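Local coordinates for protein epoxide hydrolase (Aspergillus niger, PDB 3G02) that probably hydrolyses epoxides to vicinal diols, here as an enantioselective variant obtained by directed evolution, at residues A[110-115]-A[141-146]; A[119-124]-A[299-304]; A[186-191]-A[209-214]. The protein carries 9 engineered substitutions. All blocks are in the same frame, centred on the assembly; numbering follows the deposited sequence.

Contact 1 (A[110-115]-A[141-146]); sequences VPIALL and LPFHLV
Ile112 and Phe143 meet through their side chains across two neighbouring parallel strands. The CB of Ile112 lies 3.7 Å from His144 O. CG1 of Ile112 is anti to the carbonyl carbon (chi1 -50°) and still faces His144 O, at 4.1 Å. The extended chain then carries the tip over to Phe143. There the CD1 of Ile112 sits 4.0 Å from the ring centroid of Phe143, a CH-pi contact over the face and offset toward the rim. Pro142 CG lies over the opposite face, so the ring is held between the two. Val110 runs alongside the ring and points the same way, with its CB 3.7 Å from Phe143 CD1. Further along, Leu145 CD2 meets Leu114 CD1 at 4.0 Å and also approaches the tip of Ile112. Val393 of helix 382-396 packs on Val110, Ile112 and Phe143. Five backbone hydrogen bonds run between Pro142 and Val146 on one side and Val110 and Leu114 on the other. Val146 N to Ile112 O is 2.8 Å and nearly straight (170°). His144 N to Val110 O is also 2.8 Å. The other sheet face carries Pro111, Ala113, His144 and Val146. Strand 110-115, helix 126-135 and strand 143-148 form a beta-alpha-beta crossover in the central sheet of the alpha/beta hydrolase fold.

Contact 2 (A[119-124]-A[299-304]); sequences PGSFVE and VSLYWL
Pro119 and Tyr302 are the nearest backbone pair, with their CA atoms 8.5 Å apart, so the contact is made by helix side chains reaching the loop. The peptide bond before Pro119 is cis. Tyr302 extends its phenol to the loop. Its OH donates to Gly120 O at 2.6 Å, in the carbonyl plane and on a lone pair. The oxygen of Gly120 lies at the edge of the Tyr302 ring, close to the ring plane. Pro119 CB packs beside the phenol, 4.4 Å from Tyr302 CZ. A second point of contact, mostly apolar, lies one residue back on the helix. Leu301 CD2 comes to 3.6 Å from Val123 CG2, a tentative touch because Val123 is modelled in two conformers. The same methyl of Leu301 is 3.6 Å from Ser121 OG. That hydroxyl is turned back to its own backbone (chi1 70°) and accepts from Val123 N at 3.3 Å, which makes an ST turn. Ile278 of helix 271-284 touches both Pro119 and Tyr302. Pro119 ends a His-Gly-Trp-Pro sequence, which in epoxide hydrolases belongs to the oxyanion-hole region. The short phenol bond to Gly120 O probably steadies this loop beside the predicted catalytic residues Asp193 and His375.

Contact 3 (A[186-191]-A[209-214]); sequences GYIIQG and CKAVHL
The ring of Tyr187 carries Cys209 over one face and Ile189 CG1 at its edge. The two residues belong to neighbouring parallel strands of the alpha/beta hydrolase sheet, joined through helix 194-205 as a beta-alpha-beta unit. Cys209 CA stands 4.0 Å from the centroid of the Tyr187 ring, a CH-pi contact over the face. The sulfur of Cys209 is oblique to that ring and rests on Ile189 CG1 at 3.9 Å. Tyr187 CG lies between the backbone N and the carbonyl carbon (chi1 59°), which brings the ring over Cys209. Its OH bonds to Asp175. The second flat group, the imidazole of His213, has Gln190 OE1 at its edge, in plane. His213 ND1 donates to Gln190 OE1 at 3.1 Å, on a lone pair of the amide, in a bent bond (N-H...O 146°). The amide and ring planes are 55° apart. Asn215 ND2 also bonds to Gln190 OE1, and His213 NE2 meets Ser344 OG. Gln190 OE1 thus accepts two bonds, while His213 is held through both ring nitrogens. Along the backbone, Lys210 N bonds to Tyr187 O, but Ile189 N takes Ala211 O. The extra residue makes a beta bulge, and the buried N of Ala211 has no partner in the model. Regular pairing then resumes, with His213 N to Ile189 O at 2.8 Å. Gly191 N closes the ladder on His213 O, just before the turn that bears Asp193, the predicted nucleophile. At the far end, Lys210 CG lies 3.7 Å from Gly186 CA.

How the contacts relate
Of the six segments, 110-115 comes first and opens contact 1. The loop 119-124 follows and opens contact 2 before strand 143-148 has closed contact 1, so these two cross. Contact 3 comes next: it opens at 186-191 and closes at 209-214, through helix 194-205. It falls wholly within the long loop that 299-304 finally closes. Contacts 1 and 3 lie side by side in one sheet, because strand 110-115 also pairs with strand 187-191; Leu115 N to Gln190 O is one probable hydrogen bond between them. Contact 2 stands apart, its centre about 21 Å from that of contact 1. It ties the loop after strand 110-115 to helix 292-304.

Contact 1 (A[110-115]-A[141-146])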
ATOM      1  N   VAL A 110     -25.292 -29.872 -15.970  1.00 17.94           N
ATOM      2  CA  VAL A 110     -25.523 -28.637 -15.221  1.00 16.95           C
ATOM      3  C   VAL A 110     -24.413 -27.623 -15.517  1.00 16.03           C
ATOM      4  O   VAL A 110     -23.238 -27.903 -15.277  1.00 16.08           O
ATOM      5  CB  VAL A 110     -25.585 -28.884 -13.690  1.00 17.00           C
ATOM      6  CG1 VAL A 110     -25.974 -27.604 -12.956  1.00 17.09           C
ATOM      7  CG2 VAL A 110     -26.554 -30.012 -13.354  1.00 17.41           C
ATOM      8  N   PRO A 111     -24.778 -26.440 -16.048  1.00 14.89           N
ATOM      9  CA  PRO A 111     -23.764 -25.411 -16.290  1.00 14.31           C
ATOM     10  C   PRO A 111     -23.321 -24.714 -15.004  1.00 13.51           C
ATOM     11  O   PRO A 111     -24.153 -24.214 -14.248  1.00 13.45           O
ATOM     12  CB  PRO A 111     -24.488 -24.407 -17.193  1.00 14.24           C
ATOM     13  CG  PRO A 111     -25.795 -25.088 -17.596  1.00 14.50           C
ATOM     14  CD  PRO A 111     -26.116 -25.997 -16.476  1.00 15.15           C
ATOM     15  N   ILE A 112     -22.012 -24.698 -14.763  1.00 12.77           N
ATOM     16  CA  ILE A 112     -21.451 -24.011 -13.601  1.00 12.22           C
ATOM     17  C   ILE A 112     -20.313 -23.107 -14.060  1.00 11.52           C
ATOM     18  O   ILE A 112     -19.454 -23.531 -14.830  1.00 11.99           O
ATOM     19  CB  ILE A 112     -20.907 -25.002 -12.525  1.00 12.22           C
ATOM     20  CG1 ILE A 112     -21.942 -26.078 -12.174  1.00 12.53           C
ATOM     21  CG2 ILE A 112     -20.494 -24.249 -11.253  1.00 12.83           C
ATOM     22  CD1 ILE A 112     -21.376 -27.230 -11.350  1.00 12.28           C
ATOM     23  N   ALA A 113     -20.326 -21.859 -13.591  1.00 11.00           N
ATOM     24  CA  ALA A 113     -19.161 -20.982 -13.736  1.00 10.23           C
ATOM     25  C   ALA A 113     -18.514 -20.816 -12.373  1.00  9.92           C
ATOM     26  O   ALA A 113     -19.195 -20.565 -11.383  1.00  9.82           O
ATOM     27  CB  ALA A 113     -19.554 -19.622 -14.311  1.00 10.58           C
ATOM     28  N   LEU A 114     -17.194 -20.965 -12.342  1.00  9.47           N
ATOM     29  CA  LEU A 114     -16.432 -20.871 -11.101  1.00  9.27           C
ATOM     30  C   LEU A 114     -15.564 -19.623 -11.176  1.00  8.97           C
ATOM     31  O   LEU A 114     -14.805 -19.449 -12.129  1.00  8.56           O
ATOM     32  CB  LEU A 114     -15.585 -22.135 -10.884  1.00  9.76           C
ATOM     33  CG  LEU A 114     -16.378 -23.454 -10.836  1.00 10.60           C
ATOM     34  CD1 LEU A 114     -16.401 -24.134 -12.197  1.00 11.54           C
ATOM     35  CD2 LEU A 114     -15.811 -24.403  -9.790  1.00 11.39           C
ATOM     36  N   LEU A 115     -15.698 -18.768 -10.166  1.00  8.49           N
ATOM     37  CA  LEU A 115     -15.168 -17.408 -10.222  1.00  8.36           C
ATOM     38  C   LEU A 115     -14.048 -17.142  -9.231  1.00  7.96           C
ATOM     39  O   LEU A 115     -14.238 -17.251  -8.015  1.00  7.89           O
ATOM     40  CB  LEU A 115     -16.286 -16.383 -10.008  1.00  8.41           C
ATOM     41  CG  LEU A 115     -17.542 -16.492 -10.877  1.00  8.65           C
ATOM     42  CD1 LEU A 115     -18.467 -15.329 -10.561  1.00  9.10           C
ATOM     43  CD2 LEU A 115     -17.198 -16.511 -12.360  1.00  9.14           C
ATOM     44  N   LEU A 141     -19.553 -36.760 -17.743  0.50 15.52           N
ATOM     45  CA  LEU A 141     -19.420 -35.539 -16.950  0.50 15.25           C
ATOM     46  C   LEU A 141     -20.794 -34.916 -16.688  0.50 15.23           C
ATOM     47  O   LEU A 141     -21.510 -34.583 -17.634  0.50 15.28           O
ATOM     48  CB  LEU A 141     -18.492 -34.543 -17.658  0.50 15.14           C
ATOM     49  CG  LEU A 141     -17.982 -33.317 -16.887  0.50 14.55           C
ATOM     50  CD1 LEU A 141     -17.023 -33.712 -15.762  0.50 13.80           C
ATOM     51  CD2 LEU A 141     -17.297 -32.360 -17.849  0.50 14.95           C
ATOM     52  N   PRO A 142     -21.175 -34.781 -15.403  1.00 15.15           N
ATOM     53  CA  PRO A 142     -22.509 -34.282 -15.052  1.00 14.90           C
ATOM     54  C   PRO A 142     -22.671 -32.768 -15.162  1.00 14.72           C
ATOM     55  O   PRO A 142     -23.798 -32.274 -15.148  1.00 14.72           O
ATOM     56  CB  PRO A 142     -22.677 -34.729 -13.599  1.00 15.05           C
ATOM     57  CG  PRO A 142     -21.293 -34.748 -13.057  1.00 15.05           C
ATOM     58  CD  PRO A 142     -20.383 -35.104 -14.197  1.00 15.03           C
ATOM     59  N   PHE A 143     -21.554 -32.048 -15.241  1.00 14.20           N
ATOM     60  CA  PHE A 143     -21.584 -30.589 -15.261  1.00 13.92           C
ATOM     61  C   PHE A 143     -20.828 -30.042 -16.459  1.00 13.65           C
ATOM     62  O   PHE A 143     -19.950 -30.705 -17.009  1.00 14.13           O
ATOM     63  CB  PHE A 143     -20.932 -30.005 -13.995  1.00 13.89           C
ATOM     64  CG  PHE A 143     -21.371 -30.647 -12.705  1.00 13.73           C
ATOM     65  CD1 PHE A 143     -22.716 -30.901 -12.442  1.00 13.48           C
ATOM     66  CD2 PHE A 143     -20.432 -30.950 -11.722  1.00 14.13           C
ATOM     67  CE1 PHE A 143     -23.114 -31.484 -11.236  1.00 14.12           C
ATOM     68  CE2 PHE A 143     -20.820 -31.523 -10.516  1.00 14.68           C
ATOM     69  CZ  PHE A 143     -22.168 -31.791 -10.271  1.00 14.27           C
ATOM     70  N   HIS A 144     -21.182 -28.824 -16.867  1.00 13.20           N
ATOM     71  CA  HIS A 144     -20.287 -28.010 -17.678  1.00 13.09           C
ATOM     72  C   HIS A 144     -19.533 -27.141 -16.687  1.00 12.64           C
ATOM     73  O   HIS A 144     -20.150 -26.506 -15.831  1.00 12.96           O
ATOM     74  CB  HIS A 144     -21.063 -27.112 -18.643  1.00 13.36           C
ATOM     75  CG  HIS A 144     -21.807 -27.855 -19.709  1.00 13.85           C
ATOM     76  ND1 HIS A 144     -21.173 -28.591 -20.687  1.00 14.69           N
ATOM     77  CD2 HIS A 144     -23.133 -27.943 -19.970  1.00 15.47           C
ATOM     78  CE1 HIS A 144     -22.079 -29.119 -21.492  1.00 15.73           C
ATOM     79  NE2 HIS A 144     -23.274 -28.736 -21.082  1.00 15.20           N
ATOM     80  N   LEU A 145     -18.208 -27.131 -16.789  1.00 12.09           N
ATOM     81  CA  LEU A 145     -17.387 -26.352 -15.865  1.00 11.80           C
ATOM     82  C   LEU A 145     -16.674 -25.247 -16.626  1.00 11.03           C
ATOM     83  O   LEU A 145     -15.750 -25.508 -17.396  1.00 11.44           O
ATOM     84  CB  LEU A 145     -16.402 -27.258 -15.121  1.00 11.82           C
ATOM     85  CG  LEU A 145     -17.071 -28.373 -14.308  1.00 12.81           C
ATOM     86  CD1 LEU A 145     -16.128 -29.546 -14.135  1.00 14.21           C
ATOM     87  CD2 LEU A 145     -17.595 -27.866 -12.973  1.00 13.71           C
ATOM     88  N   VAL A 146     -17.137 -24.017 -16.416  1.00 10.58           N
ATOM     89  CA  VAL A 146     -16.588 -22.842 -17.084  1.00 10.10           C
ATOM     90  C   VAL A 146     -15.827 -22.004 -16.059  1.00  9.57           C
ATOM     91  O   VAL A 146     -16.373 -21.648 -15.013  1.00  9.40           O
ATOM     92  CB  VAL A 146     -17.709 -21.986 -17.727  1.00  9.94           C
ATOM     93  CG1 VAL A 146     -17.125 -20.795 -18.491  1.00 10.05           C
ATOM     94  CG2 VAL A 146     -18.582 -22.839 -18.658  1.00 11.14           C
TER

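Contact 2 (A[119-124]-A[299-304])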
ATOM      1  N   PRO A 119      -5.396 -12.315  -5.353  1.00  6.45           N
ATOM      2  CA  PRO A 119      -4.526 -12.296  -6.525  1.00  6.76           C
ATOM      3  C   PRO A 119      -4.551 -13.612  -7.286  1.00  7.08           C
ATOM      4  O   PRO A 119      -3.508 -14.092  -7.746  1.00  7.89           O
ATOM      5  CB  PRO A 119      -3.150 -12.082  -5.904  1.00  6.33           C
ATOM      6  CG  PRO A 119      -3.217 -12.873  -4.619  1.00  6.37           C
ATOM      7  CD  PRO A 119      -4.674 -12.818  -4.164  1.00  6.55           C
ATOM      8  N   GLY A 120      -5.741 -14.182  -7.423  1.00  7.25           N
ATOM      9  CA  GLY A 120      -5.908 -15.436  -8.133  1.00  7.37           C
ATOM     10  C   GLY A 120      -6.177 -15.295  -9.617  1.00  7.47           C
ATOM     11  O   GLY A 120      -5.946 -14.242 -10.225  1.00  6.96           O
ATOM     12  N   SER A 121      -6.670 -16.381 -10.204  1.00  7.19           N
ATOM     13  CA  SER A 121      -6.927 -16.448 -11.637  1.00  7.87           C
ATOM     14  C   SER A 121      -7.622 -17.764 -11.950  1.00  7.85           C
ATOM     15  O   SER A 121      -7.831 -18.598 -11.068  1.00  8.16           O
ATOM     16  CB  SER A 121      -5.619 -16.375 -12.427  1.00  7.63           C
ATOM     17  OG  SER A 121      -4.879 -17.571 -12.254  1.00  8.96           O
ATOM     18  N   PHE A 122      -7.926 -17.964 -13.226  1.00  8.17           N
ATOM     19  CA  PHE A 122      -8.544 -19.202 -13.693  1.00  7.93           C
ATOM     20  C   PHE A 122      -7.754 -20.459 -13.301  1.00  8.18           C
ATOM     21  O   PHE A 122      -8.340 -21.533 -13.095  1.00  8.18           O
ATOM     22  CB  PHE A 122      -8.757 -19.153 -15.216  1.00  8.09           C
ATOM     23  CG  PHE A 122      -7.493 -19.300 -16.023  1.00  7.91           C
ATOM     24  CD1 PHE A 122      -6.623 -18.224 -16.186  1.00  8.56           C
ATOM     25  CD2 PHE A 122      -7.173 -20.516 -16.628  1.00  8.70           C
ATOM     26  CE1 PHE A 122      -5.457 -18.361 -16.927  1.00  7.79           C
ATOM     27  CE2 PHE A 122      -6.009 -20.663 -17.370  1.00  8.96           C
ATOM     28  CZ  PHE A 122      -5.147 -19.585 -17.526  1.00  8.96           C
ATOM     29  N   VAL A 123      -6.440 -20.295 -13.168  0.50  8.16           N
ATOM     30  CA  VAL A 123      -5.521 -21.390 -12.864  0.50  8.12           C
ATOM     31  C   VAL A 123      -5.837 -22.024 -11.510  0.50  8.46           C
ATOM     32  O   VAL A 123      -5.640 -23.222 -11.315  0.50  8.76           O
ATOM     33  CB  VAL A 123      -4.050 -20.905 -12.899  0.50  7.85           C
ATOM     34  CG1 VAL A 123      -3.079 -22.066 -12.695  0.50  7.86           C
ATOM     35  CG2 VAL A 123      -3.758 -20.209 -14.217  0.50  7.85           C
ATOM     36  N   GLU A 124      -6.343 -21.220 -10.581  0.50  8.60           N
ATOM     37  CA  GLU A 124      -6.693 -21.728  -9.259  0.50  8.92           C
ATOM     38  C   GLU A 124      -7.654 -22.909  -9.300  0.50  8.82           C
ATOM     39  O   GLU A 124      -7.705 -23.700  -8.355  0.50  8.35           O
ATOM     40  CB  GLU A 124      -7.296 -20.623  -8.408  0.50  9.18           C
ATOM     41  CG  GLU A 124      -6.312 -19.561  -8.023  0.50 10.58           C
ATOM     42  CD  GLU A 124      -6.930 -18.508  -7.137  0.50 11.71           C
ATOM     43  OE1 GLU A 124      -8.065 -18.073  -7.425  0.50 13.03           O
ATOM     44  OE2 GLU A 124      -6.278 -18.112  -6.153  0.50 12.45           O
ATOM     45  N   VAL A 299       2.794 -15.401  -9.766  1.00  7.73           N
ATOM     46  CA  VAL A 299       3.345 -14.057  -9.914  1.00  7.65           C
ATOM     47  C   VAL A 299       3.837 -13.815 -11.347  1.00  7.68           C
ATOM     48  O   VAL A 299       3.577 -12.756 -11.921  1.00  8.03           O
ATOM     49  CB  VAL A 299       4.447 -13.767  -8.860  1.00  7.72           C
ATOM     50  CG1 VAL A 299       5.143 -12.446  -9.136  1.00  7.29           C
ATOM     51  CG2 VAL A 299       3.845 -13.746  -7.452  1.00  8.17           C
ATOM     52  N   SER A 300       4.522 -14.801 -11.927  1.00  7.72           N
ATOM     53  CA  SER A 300       4.976 -14.693 -13.317  1.00  7.70           C
ATOM     54  C   SER A 300       3.798 -14.539 -14.271  1.00  7.58           C
ATOM     55  O   SER A 300       3.853 -13.735 -15.196  1.00  7.69           O
ATOM     56  CB  SER A 300       5.821 -15.905 -13.718  1.00  7.50           C
ATOM     57  OG  SER A 300       6.996 -15.977 -12.929  1.00  8.31           O
ATOM     58  N   LEU A 301       2.730 -15.299 -14.030  1.00  7.81           N
ATOM     59  CA  LEU A 301       1.507 -15.197 -14.820  1.00  8.13           C
ATOM     60  C   LEU A 301       0.936 -13.780 -14.776  1.00  7.76           C
ATOM     61  O   LEU A 301       0.601 -13.209 -15.813  1.00  8.11           O
ATOM     62  CB  LEU A 301       0.477 -16.217 -14.329  1.00  8.23           C
ATOM     63  CG  LEU A 301      -0.930 -16.180 -14.932  1.00  9.10           C
ATOM     64  CD1 LEU A 301      -0.917 -16.438 -16.442  1.00 10.23           C
ATOM     65  CD2 LEU A 301      -1.822 -17.178 -14.205  1.00  8.99           C
ATOM     66  N   TYR A 302       0.841 -13.215 -13.572  1.00  7.48           N
ATOM     67  CA  TYR A 302       0.400 -11.826 -13.422  1.00  7.31           C
ATOM     68  C   TYR A 302       1.332 -10.848 -14.135  1.00  7.44           C
ATOM     69  O   TYR A 302       0.873  -9.914 -14.804  1.00  7.44           O
ATOM     70  CB  TYR A 302       0.301 -11.452 -11.941  1.00  7.38           C
ATOM     71  CG  TYR A 302      -1.085 -11.575 -11.354  1.00  7.10           C
ATOM     72  CD1 TYR A 302      -1.833 -12.746 -11.504  1.00  8.11           C
ATOM     73  CD2 TYR A 302      -1.645 -10.526 -10.625  1.00  7.76           C
ATOM     74  CE1 TYR A 302      -3.108 -12.861 -10.957  1.00  8.04           C
ATOM     75  CE2 TYR A 302      -2.912 -10.633 -10.070  1.00  7.54           C
ATOM     76  CZ  TYR A 302      -3.637 -11.803 -10.237  1.00  6.54           C
ATOM     77  OH  TYR A 302      -4.889 -11.900  -9.687  1.00  6.52           O
ATOM     78  N   TRP A 303       2.639 -11.066 -13.995  1.00  7.58           N
ATOM     79  CA  TRP A 303       3.629 -10.169 -14.593  1.00  8.30           C
ATOM     80  C   TRP A 303       3.512 -10.140 -16.114  1.00  8.51           C
ATOM     81  O   TRP A 303       3.428  -9.067 -16.730  1.00  8.69           O
ATOM     82  CB  TRP A 303       5.050 -10.578 -14.201  1.00  8.51           C
ATOM     83  CG  TRP A 303       6.087  -9.735 -14.889  1.00  8.66           C
ATOM     84  CD1 TRP A 303       6.783 -10.052 -16.024  1.00  9.59           C
ATOM     85  CD2 TRP A 303       6.524  -8.426 -14.505  1.00  8.25           C
ATOM     86  NE1 TRP A 303       7.629  -9.025 -16.365  1.00 10.07           N
ATOM     87  CE2 TRP A 303       7.493  -8.013 -15.450  1.00  9.01           C
ATOM     88  CE3 TRP A 303       6.190  -7.558 -13.454  1.00  8.89           C
ATOM     89  CZ2 TRP A 303       8.138  -6.776 -15.370  1.00  9.45           C
ATOM     90  CZ3 TRP A 303       6.829  -6.323 -13.378  1.00  9.00           C
ATOM     91  CH2 TRP A 303       7.793  -5.946 -14.331  1.00  9.29           C
ATOM     92  N   LEU A 304       3.482 -11.333 -16.699  1.00  8.69           N
ATOM     93  CA  LEU A 304       3.511 -11.494 -18.151  1.00  8.93           C
ATOM     94  C   LEU A 304       2.227 -11.058 -18.852  1.00  9.33           C
ATOM     95  O   LEU A 304       2.210 -10.892 -20.071  1.00 10.12           O
ATOM     96  CB  LEU A 304       3.865 -12.940 -18.513  1.00  8.84           C
ATOM     97  CG  LEU A 304       5.264 -13.402 -18.092  1.00  8.92           C
ATOM     98  CD1 LEU A 304       5.373 -14.921 -18.114  1.00 10.03           C
ATOM     99  CD2 LEU A 304       6.331 -12.767 -18.989  1.00  8.76           C
TER

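Contact 3 (A[186-191]-A[209-214])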
ATOM      1  N   GLY A 186     -30.388 -21.567 -17.599  1.00 17.48           N
ATOM      2  CA  GLY A 186     -29.983 -21.676 -16.205  1.00 16.57           C
ATOM      3  C   GLY A 186     -28.550 -22.110 -15.993  1.00 15.93           C
ATOM      4  O   GLY A 186     -28.038 -22.973 -16.704  1.00 16.17           O
ATOM      5  N   TYR A 187     -27.907 -21.495 -15.005  1.00 15.10           N
ATOM      6  CA  TYR A 187     -26.567 -21.900 -14.589  1.00 14.58           C
ATOM      7  C   TYR A 187     -26.386 -21.669 -13.095  1.00 14.10           C
ATOM      8  O   TYR A 187     -27.163 -20.943 -12.469  1.00 14.32           O
ATOM      9  CB  TYR A 187     -25.480 -21.165 -15.387  1.00 14.35           C
ATOM     10  CG  TYR A 187     -25.518 -19.655 -15.265  1.00 14.50           C
ATOM     11  CD1 TYR A 187     -24.921 -19.005 -14.182  1.00 13.48           C
ATOM     12  CD2 TYR A 187     -26.141 -18.877 -16.235  1.00 14.03           C
ATOM     13  CE1 TYR A 187     -24.957 -17.618 -14.066  1.00 13.77           C
ATOM     14  CE2 TYR A 187     -26.173 -17.489 -16.135  1.00 14.22           C
ATOM     15  CZ  TYR A 187     -25.582 -16.870 -15.047  1.00 14.23           C
ATOM     16  OH  TYR A 187     -25.618 -15.501 -14.940  1.00 14.21           O
ATOM     17  N   ILE A 188     -25.349 -22.294 -12.538  1.00 13.74           N
ATOM     18  CA  ILE A 188     -24.982 -22.121 -11.140  1.00 13.55           C
ATOM     19  C   ILE A 188     -23.637 -21.399 -11.077  1.00 12.77           C
ATOM     20  O   ILE A 188     -22.793 -21.572 -11.958  1.00 12.81           O
ATOM     21  CB  ILE A 188     -24.904 -23.486 -10.407  1.00 13.29           C
ATOM     22  CG1 ILE A 188     -26.287 -24.149 -10.389  1.00 13.92           C
ATOM     23  CG2 ILE A 188     -24.370 -23.325  -8.980  1.00 13.85           C
ATOM     24  CD1 ILE A 188     -26.289 -25.562  -9.852  1.00 14.31           C
ATOM     25  N   ILE A 189     -23.467 -20.578 -10.043  1.00 12.50           N
ATOM     26  CA  ILE A 189     -22.198 -19.896  -9.787  1.00 12.43           C
ATOM     27  C   ILE A 189     -21.530 -20.462  -8.542  1.00 11.95           C
ATOM     28  O   ILE A 189     -22.175 -20.625  -7.507  1.00 12.29           O
ATOM     29  CB  ILE A 189     -22.397 -18.367  -9.611  1.00 12.43           C
ATOM     30  CG1 ILE A 189     -22.907 -17.731 -10.909  1.00 13.00           C
ATOM     31  CG2 ILE A 189     -21.098 -17.685  -9.138  1.00 12.61           C
ATOM     32  CD1 ILE A 189     -21.965 -17.870 -12.107  1.00 13.15           C
ATOM     33  N   GLN A 190     -20.239 -20.765  -8.663  1.00 11.51           N
ATOM     34  CA  GLN A 190     -19.379 -21.037  -7.522  1.00 11.00           C
ATOM     35  C   GLN A 190     -18.422 -19.854  -7.459  1.00 10.51           C
ATOM     36  O   GLN A 190     -17.850 -19.470  -8.475  1.00 10.38           O
ATOM     37  CB  GLN A 190     -18.593 -22.335  -7.732  1.00 10.97           C
ATOM     38  CG  GLN A 190     -18.102 -23.010  -6.446  1.00 11.15           C
ATOM     39  CD  GLN A 190     -17.054 -22.203  -5.700  1.00 11.19           C
ATOM     40  OE1 GLN A 190     -17.214 -21.890  -4.517  1.00 12.01           O
ATOM     41  NE2 GLN A 190     -15.973 -21.865  -6.389  1.00 10.14           N
ATOM     42  N   GLY A 191     -18.281 -19.256  -6.283  1.00  9.86           N
ATOM     43  CA  GLY A 191     -17.411 -18.093  -6.139  1.00  9.55           C
ATOM     44  C   GLY A 191     -16.654 -18.028  -4.833  1.00  9.01           C
ATOM     45  O   GLY A 191     -17.114 -18.521  -3.801  1.00  9.26           O
ATOM     46  N   CYS A 209     -29.078 -17.014 -13.595  1.00 15.67           N
ATOM     47  CA  CYS A 209     -28.394 -17.583 -12.437  1.00 15.53           C
ATOM     48  C   CYS A 209     -29.426 -18.200 -11.504  1.00 15.49           C
ATOM     49  O   CYS A 209     -30.275 -17.493 -10.966  1.00 15.73           O
ATOM     50  CB  CYS A 209     -27.584 -16.512 -11.705  1.00 15.39           C
ATOM     51  SG  CYS A 209     -26.720 -17.142 -10.250  1.00 15.26           S
ATOM     52  N   LYS A 210     -29.348 -19.516 -11.310  1.00 15.36           N
ATOM     53  CA  LYS A 210     -30.383 -20.243 -10.562  1.00 15.59           C
ATOM     54  C   LYS A 210     -29.998 -20.587  -9.121  1.00 15.23           C
ATOM     55  O   LYS A 210     -30.870 -20.807  -8.277  1.00 15.67           O
ATOM     56  CB  LYS A 210     -30.798 -21.518 -11.310  1.00 15.82           C
ATOM     57  CG  LYS A 210     -31.252 -21.302 -12.751  1.00 17.09           C
ATOM     58  CD  LYS A 210     -32.540 -20.490 -12.840  1.00 18.77           C
ATOM     59  CE  LYS A 210     -32.924 -20.247 -14.288  1.00 20.27           C
ATOM     60  NZ  LYS A 210     -34.162 -19.424 -14.410  1.00 21.98           N
ATOM     61  N   ALA A 211     -28.695 -20.634  -8.851  1.00 14.87           N
ATOM     62  CA  ALA A 211     -28.179 -20.968  -7.526  1.00 14.05           C
ATOM     63  C   ALA A 211     -26.750 -20.462  -7.376  1.00 13.41           C
ATOM     64  O   ALA A 211     -26.036 -20.298  -8.369  1.00 13.57           O
ATOM     65  CB  ALA A 211     -28.237 -22.482  -7.286  1.00 14.21           C
ATOM     66  N   VAL A 212     -26.353 -20.212  -6.130  1.00 12.91           N
ATOM     67  CA  VAL A 212     -25.018 -19.689  -5.831  1.00 12.55           C
ATOM     68  C   VAL A 212     -24.370 -20.467  -4.687  1.00 12.16           C
ATOM     69  O   VAL A 212     -24.954 -20.611  -3.615  1.00 12.24           O
ATOM     70  CB  VAL A 212     -25.059 -18.175  -5.468  1.00 12.78           C
ATOM     71  CG1 VAL A 212     -23.656 -17.634  -5.219  1.00 13.61           C
ATOM     72  CG2 VAL A 212     -25.716 -17.369  -6.574  1.00 13.02           C
ATOM     73  N   HIS A 213     -23.157 -20.965  -4.930  1.00 11.82           N
ATOM     74  CA  HIS A 213     -22.331 -21.546  -3.879  1.00 11.70           C
ATOM     75  C   HIS A 213     -21.098 -20.670  -3.679  1.00 11.24           C
ATOM     76  O   HIS A 213     -20.401 -20.342  -4.646  1.00 11.25           O
ATOM     77  CB  HIS A 213     -21.905 -22.975  -4.217  1.00 11.70           C
ATOM     78  CG  HIS A 213     -20.969 -23.571  -3.213  1.00 12.07           C
ATOM     79  ND1 HIS A 213     -19.608 -23.341  -3.236  1.00 13.14           N
ATOM     80  CD2 HIS A 213     -21.195 -24.379  -2.152  1.00 12.20           C
ATOM     81  CE1 HIS A 213     -19.039 -23.982  -2.232  1.00 12.91           C
ATOM     82  NE2 HIS A 213     -19.980 -24.621  -1.558  1.00 12.94           N
ATOM     83  N   LEU A 214     -20.840 -20.302  -2.425  1.00 11.07           N
ATOM     84  CA  LEU A 214     -19.688 -19.466  -2.073  1.00 10.84           C
ATOM     85  C   LEU A 214     -18.782 -20.138  -1.052  1.00 10.86           C
ATOM     86  O   LEU A 214     -19.242 -20.918  -0.220  1.00 10.85           O
ATOM     87  CB  LEU A 214     -20.153 -18.122  -1.503  1.00 11.11           C
ATOM     88  CG  LEU A 214     -21.139 -17.265  -2.299  1.00 11.10           C
ATOM     89  CD1 LEU A 214     -21.436 -15.984  -1.526  1.00 12.79           C
ATOM     90  CD2 LEU A 214     -20.614 -16.951  -3.692  1.00 12.23           C
TER